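Local coordinates for protein JSC1_58120g3 ([Leptolyngbya] sp. JSC-1, PDB 6XHH) that probably senses far-red light as a cyanobacteriochrome, through a verdin-type bilin chromophore held in its GAF domain, at residues A[30-40]-A[52-63]. Sequence-based numbering, arbitrary orientation.
Sequences RRLFGIERVTI and ITESEAGGWRKL. With EDO (1,2-ethanediol), chain E.
Arg-37 leans over one sheet face toward strand 52-56 and grips the carbonyl of Arg-61 end-on, in the loop that follows. Its NH1 lies 2.7 Å and its NH2 2.9 Å from Arg-61 O, both in the carbonyl plane. NH1 also forms a salt bridge with Glu-54 OE2 at 2.9 Å, though the hydrogen bond in it is weak and bent. Leu-63 lies over one guanidinium face, with CD1 3.4 Å from Arg-37 NE, and Glu-56 CG covers the opposite face. The side chain leaves with CG trans to the backbone N (chi1 -158°) and bends at chi3, which turns its end toward the 60-63 loop. Glu-54 OE2 also takes Leu-63 N on its syn lone pair at 2.9 Å, and OE1 accepts from Val-64 N. The Glu-36 carboxylate lies oblique to the Trp-60 ring, planes 45° apart, with OE1 3.8 Å from CZ2. OE1 accepts from Asn-149 N and OE2 pairs with Ser-150 OG.

Strands 37-40 and 52-56 pair antiparallel, at 170°. Ile-40 O accepts from both Ile-52 N and Thr-53 N in a classic beta bulge. On the opposite face, that of Val-38 and Ser-55, the Arg-30 guanidinium meets Ser-55 OG weakly at its edge. Arg-30 NH2 donates to Ile-35 O at 2.8 Å.

On the same face as Arg-37, the Thr-39 side chain comes within about 4 Å of the bilin. Sharing NH1 between carboxylate and carbonyl probably fixes the guanidinium's rotation and pins the 57-63 loop to strand 37-43.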
loop_
_atom_site.group_PDB
_atom_site.type_symbol
_atom_site.label_atom_id
_atom_site.label_comp_id
_atom_site.label_asym_id
_atom_site.label_seq_id
_atom_site.Cartn_x
_atom_site.Cartn_y
_atom_site.Cartn_z
ATOM N N ARG A 30 -9.284 -3.072 -4.370
ATOM C CA ARG A 30 -9.080 -4.473 -4.746
ATOM C C ARG A 30 -9.902 -4.839 -5.978
ATOM O O ARG A 30 -9.399 -5.484 -6.905
ATOM C CB ARG A 30 -9.430 -5.405 -3.582
ATOM C CG ARG A 30 -8.813 -6.802 -3.742
ATOM C CD ARG A 30 -9.634 -7.923 -3.084
ATOM N NE ARG A 30 -11.035 -7.876 -3.493
ATOM C CZ ARG A 30 -11.497 -8.259 -4.682
ATOM N NH1 ARG A 30 -12.795 -8.157 -4.945
ATOM N NH2 ARG A 30 -10.678 -8.738 -5.614
ATOM N N ARG A 31 -11.175 -4.433 -5.994
ATOM C CA ARG A 31 -12.052 -4.667 -7.142
ATOM C C ARG A 31 -11.505 -3.996 -8.400
ATOM O O ARG A 31 -11.448 -4.603 -9.478
ATOM C CB ARG A 31 -13.451 -4.127 -6.809
ATOM C CG ARG A 31 -14.524 -4.355 -7.868
ATOM C CD ARG A 31 -15.880 -3.780 -7.421
ATOM N NE ARG A 31 -16.145 -2.457 -7.987
ATOM C CZ ARG A 31 -17.071 -2.208 -8.910
ATOM N NH1 ARG A 31 -17.829 -3.190 -9.378
ATOM N NH2 ARG A 31 -17.240 -0.973 -9.365
ATOM N N LEU A 32 -11.114 -2.725 -8.274
ATOM C CA LEU A 32 -10.606 -1.962 -9.410
ATOM C C LEU A 32 -9.398 -2.641 -10.046
ATOM O O LEU A 32 -9.327 -2.794 -11.271
ATOM C CB LEU A 32 -10.244 -0.556 -8.937
ATOM C CG LEU A 32 -9.621 0.382 -9.970
ATOM C CD1 LEU A 32 -10.609 0.631 -11.092
ATOM C CD2 LEU A 32 -9.215 1.692 -9.309
ATOM N N PHE A 33 -8.441 -3.060 -9.225
ATOM C CA PHE A 33 -7.225 -3.691 -9.725
ATOM C C PHE A 33 -7.389 -5.175 -10.034
ATOM O O PHE A 33 -6.480 -5.770 -10.625
ATOM C CB PHE A 33 -6.091 -3.507 -8.709
ATOM C CG PHE A 33 -5.511 -2.107 -8.674
ATOM C CD1 PHE A 33 -5.913 -1.139 -9.586
ATOM C CD2 PHE A 33 -4.554 -1.765 -7.735
ATOM C CE1 PHE A 33 -5.364 0.147 -9.568
ATOM C CE2 PHE A 33 -4.004 -0.474 -7.712
ATOM C CZ PHE A 33 -4.416 0.477 -8.624
ATOM N N GLY A 34 -8.519 -5.778 -9.670
ATOM C CA GLY A 34 -8.702 -7.210 -9.831
ATOM C C GLY A 34 -7.592 -8.008 -9.177
ATOM O O GLY A 34 -7.008 -8.907 -9.797
ATOM N N ILE A 35 -7.280 -7.694 -7.923
ATOM C CA ILE A 35 -6.183 -8.378 -7.247
ATOM C C ILE A 35 -6.679 -9.083 -5.991
ATOM O O ILE A 35 -7.872 -9.042 -5.663
ATOM C CB ILE A 35 -5.045 -7.406 -6.893
ATOM C CG1 ILE A 35 -5.569 -6.255 -6.011
ATOM C CG2 ILE A 35 -4.367 -6.891 -8.168
ATOM C CD1 ILE A 35 -4.503 -5.198 -5.688
ATOM N N GLU A 36 -5.760 -9.711 -5.263
ATOM C CA GLU A 36 -6.139 -10.640 -4.210
ATOM C C GLU A 36 -6.114 -10.039 -2.811
ATOM O O GLU A 36 -6.772 -10.579 -1.920
ATOM C CB GLU A 36 -5.239 -11.884 -4.278
ATOM C CG GLU A 36 -5.589 -12.728 -5.507
ATOM C CD GLU A 36 -4.485 -13.663 -6.007
ATOM O OE1 GLU A 36 -3.298 -13.539 -5.628
ATOM O OE2 GLU A 36 -4.832 -14.557 -6.811
ATOM N N ARG A 37 -5.403 -8.934 -2.590
ATOM C CA ARG A 37 -5.460 -8.300 -1.278
ATOM C C ARG A 37 -5.075 -6.841 -1.380
ATOM O O ARG A 37 -4.153 -6.496 -2.109
ATOM C CB ARG A 37 -4.532 -8.990 -0.268
ATOM C CG ARG A 37 -4.941 -8.735 1.161
ATOM C CD ARG A 37 -3.841 -9.034 2.144
ATOM N NE ARG A 37 -3.367 -10.420 2.130
ATOM C CZ ARG A 37 -3.956 -11.434 2.765
ATOM N NH1 ARG A 37 -5.074 -11.246 3.466
ATOM N NH2 ARG A 37 -3.411 -12.644 2.709
ATOM N N VAL A 38 -5.794 -6.000 -0.644
ATOM C CA VAL A 38 -5.403 -4.619 -0.382
ATOM C C VAL A 38 -5.514 -4.395 1.120
ATOM O O VAL A 38 -6.501 -4.800 1.743
ATOM C CB VAL A 38 -6.272 -3.604 -1.155
ATOM C CG1 VAL A 38 -5.855 -2.170 -0.816
ATOM C CG2 VAL A 38 -6.142 -3.831 -2.640
ATOM N N THR A 39 -4.502 -3.755 1.702
ATOM C CA THR A 39 -4.435 -3.560 3.139
ATOM C C THR A 39 -4.158 -2.102 3.479
ATOM O O THR A 39 -3.481 -1.374 2.740
ATOM C CB THR A 39 -3.332 -4.410 3.807
ATOM O OG1 THR A 39 -2.040 -4.036 3.289
ATOM C CG2 THR A 39 -3.549 -5.871 3.567
ATOM N N ILE A 40 -4.654 -1.704 4.645
ATOM C CA ILE A 40 -4.247 -0.481 5.317
ATOM C C ILE A 40 -3.490 -0.883 6.568
ATOM O O ILE A 40 -3.998 -1.655 7.397
ATOM C CB ILE A 40 -5.453 0.414 5.653
ATOM C CG1 ILE A 40 -6.099 0.912 4.356
ATOM C CG2 ILE A 40 -5.020 1.602 6.510
ATOM C CD1 ILE A 40 -7.536 1.424 4.533
ATOM N N ILE A 52 -4.502 -2.941 9.870
ATOM C CA ILE A 52 -5.747 -2.424 10.432
ATOM C C ILE A 52 -6.969 -2.913 9.668
ATOM O O ILE A 52 -7.976 -3.283 10.274
ATOM C CB ILE A 52 -5.707 -0.883 10.457
ATOM C CG1 ILE A 52 -4.470 -0.416 11.206
ATOM C CG2 ILE A 52 -6.999 -0.319 11.059
ATOM C CD1 ILE A 52 -4.395 -0.918 12.607
ATOM N N THR A 53 -6.907 -2.883 8.338
ATOM C CA THR A 53 -8.035 -3.217 7.483
ATOM C C THR A 53 -7.533 -3.939 6.247
ATOM O O THR A 53 -6.433 -3.666 5.750
ATOM C CB THR A 53 -8.815 -1.962 7.062
ATOM O OG1 THR A 53 -9.123 -1.209 8.228
ATOM C CG2 THR A 53 -10.127 -2.343 6.384
ATOM N N GLU A 54 -8.354 -4.847 5.731
ATOM C CA GLU A 54 -7.972 -5.557 4.529
ATOM C C GLU A 54 -9.210 -5.943 3.741
ATOM O O GLU A 54 -10.308 -6.075 4.292
ATOM C CB GLU A 54 -7.145 -6.799 4.873
ATOM C CG GLU A 54 -7.967 -7.934 5.447
ATOM C CD GLU A 54 -7.114 -9.006 6.094
ATOM O OE1 GLU A 54 -7.396 -9.386 7.253
ATOM O OE2 GLU A 54 -6.151 -9.465 5.442
ATOM N N SER A 55 -9.014 -6.107 2.436
ATOM C CA SER A 55 -9.982 -6.741 1.551
ATOM C C SER A 55 -9.222 -7.840 0.825
ATOM O O SER A 55 -8.130 -7.595 0.305
ATOM C CB SER A 55 -10.597 -5.732 0.571
ATOM O OG SER A 55 -11.260 -6.368 -0.510
ATOM N N GLU A 56 -9.747 -9.060 0.856
ATOM C CA GLU A 56 -9.040 -10.201 0.296
ATOM C C GLU A 56 -9.965 -11.023 -0.596
ATOM O O GLU A 56 -11.183 -11.055 -0.393
ATOM C CB GLU A 56 -8.437 -11.048 1.434
ATOM C CG GLU A 56 -7.806 -12.361 1.024
ATOM C CD GLU A 56 -8.794 -13.515 1.047
ATOM O OE1 GLU A 56 -9.458 -13.737 2.085
ATOM O OE2 GLU A 56 -8.913 -14.195 0.016
ATOM N N ALA A 57 -9.373 -11.681 -1.595
ATOM C CA ALA A 57 -10.098 -12.547 -2.519
ATOM C C ALA A 57 -9.241 -13.757 -2.856
ATOM O O ALA A 57 -8.076 -13.611 -3.237
ATOM C CB ALA A 57 -10.477 -11.794 -3.800
ATOM N N GLY A 58 -9.811 -14.952 -2.694
ATOM C CA GLY A 58 -9.117 -16.164 -3.080
ATOM C C GLY A 58 -8.774 -17.110 -1.947
ATOM O O GLY A 58 -8.007 -18.059 -2.153
ATOM N N GLY A 59 -9.311 -16.866 -0.753
ATOM C CA GLY A 59 -9.125 -17.784 0.362
ATOM C C GLY A 59 -7.746 -17.746 0.997
ATOM O O GLY A 59 -7.133 -18.784 1.258
ATOM N N TRP A 60 -7.258 -16.545 1.257
ATOM C CA TRP A 60 -5.961 -16.297 1.867
ATOM C C TRP A 60 -6.119 -16.074 3.368
ATOM O O TRP A 60 -7.218 -15.823 3.868
ATOM C CB TRP A 60 -5.314 -15.084 1.190
ATOM C CG TRP A 60 -5.283 -15.267 -0.287
ATOM C CD1 TRP A 60 -6.211 -14.843 -1.203
ATOM C CD2 TRP A 60 -4.292 -15.983 -1.022
ATOM N NE1 TRP A 60 -5.839 -15.240 -2.465
ATOM C CE2 TRP A 60 -4.666 -15.941 -2.382
ATOM C CE3 TRP A 60 -3.119 -16.659 -0.664
ATOM C CZ2 TRP A 60 -3.903 -16.544 -3.385
ATOM C CZ3 TRP A 60 -2.361 -17.245 -1.659
ATOM C CH2 TRP A 60 -2.761 -17.193 -3.003
ATOM N N ARG A 61 -5.002 -16.166 4.092
ATOM C CA ARG A 61 -5.032 -15.853 5.515
ATOM C C ARG A 61 -5.384 -14.388 5.721
ATOM O O ARG A 61 -5.003 -13.518 4.935
ATOM C CB ARG A 61 -3.681 -16.151 6.177
ATOM C CG ARG A 61 -3.423 -17.624 6.426
ATOM C CD ARG A 61 -2.457 -17.897 7.575
ATOM N NE ARG A 61 -1.179 -17.198 7.451
ATOM C CZ ARG A 61 -0.184 -17.545 6.640
ATOM N NH1 ARG A 61 -0.289 -18.592 5.829
ATOM N NH2 ARG A 61 0.931 -16.827 6.634
ATOM N N LYS A 62 -6.107 -14.122 6.806
ATOM C CA LYS A 62 -6.403 -12.756 7.208
ATOM C C LYS A 62 -5.190 -12.157 7.905
ATOM O O LYS A 62 -4.605 -12.784 8.795
ATOM C CB LYS A 62 -7.621 -12.722 8.131
ATOM C CG LYS A 62 -8.934 -12.915 7.387
ATOM C CD LYS A 62 -10.135 -12.596 8.265
ATOM C CE LYS A 62 -11.348 -13.435 7.875
ATOM N NZ LYS A 62 -12.598 -12.957 8.535
ATOM N N LEU A 63 -4.798 -10.952 7.481
ATOM C CA LEU A 63 -3.662 -10.263 8.081
ATOM C C LEU A 63 -4.056 -9.297 9.186
ATOM O O LEU A 63 -3.204 -8.954 10.017
ATOM C CB LEU A 63 -2.868 -9.498 7.013
ATOM C CG LEU A 63 -2.445 -10.391 5.851
ATOM C CD1 LEU A 63 -1.573 -9.572 4.920
ATOM C CD2 LEU A 63 -1.721 -11.635 6.343
HETATM C C1 EDO E . -4.398 -8.732 -12.843
HETATM O O1 EDO E . -5.076 -8.166 -11.709
HETATM C C2 EDO E . -4.778 -10.204 -13.005
HETATM O O2 EDO E . -6.203 -10.331 -12.864
HETATM O O HOH W 1 -6.850 -16.231 -5.628
#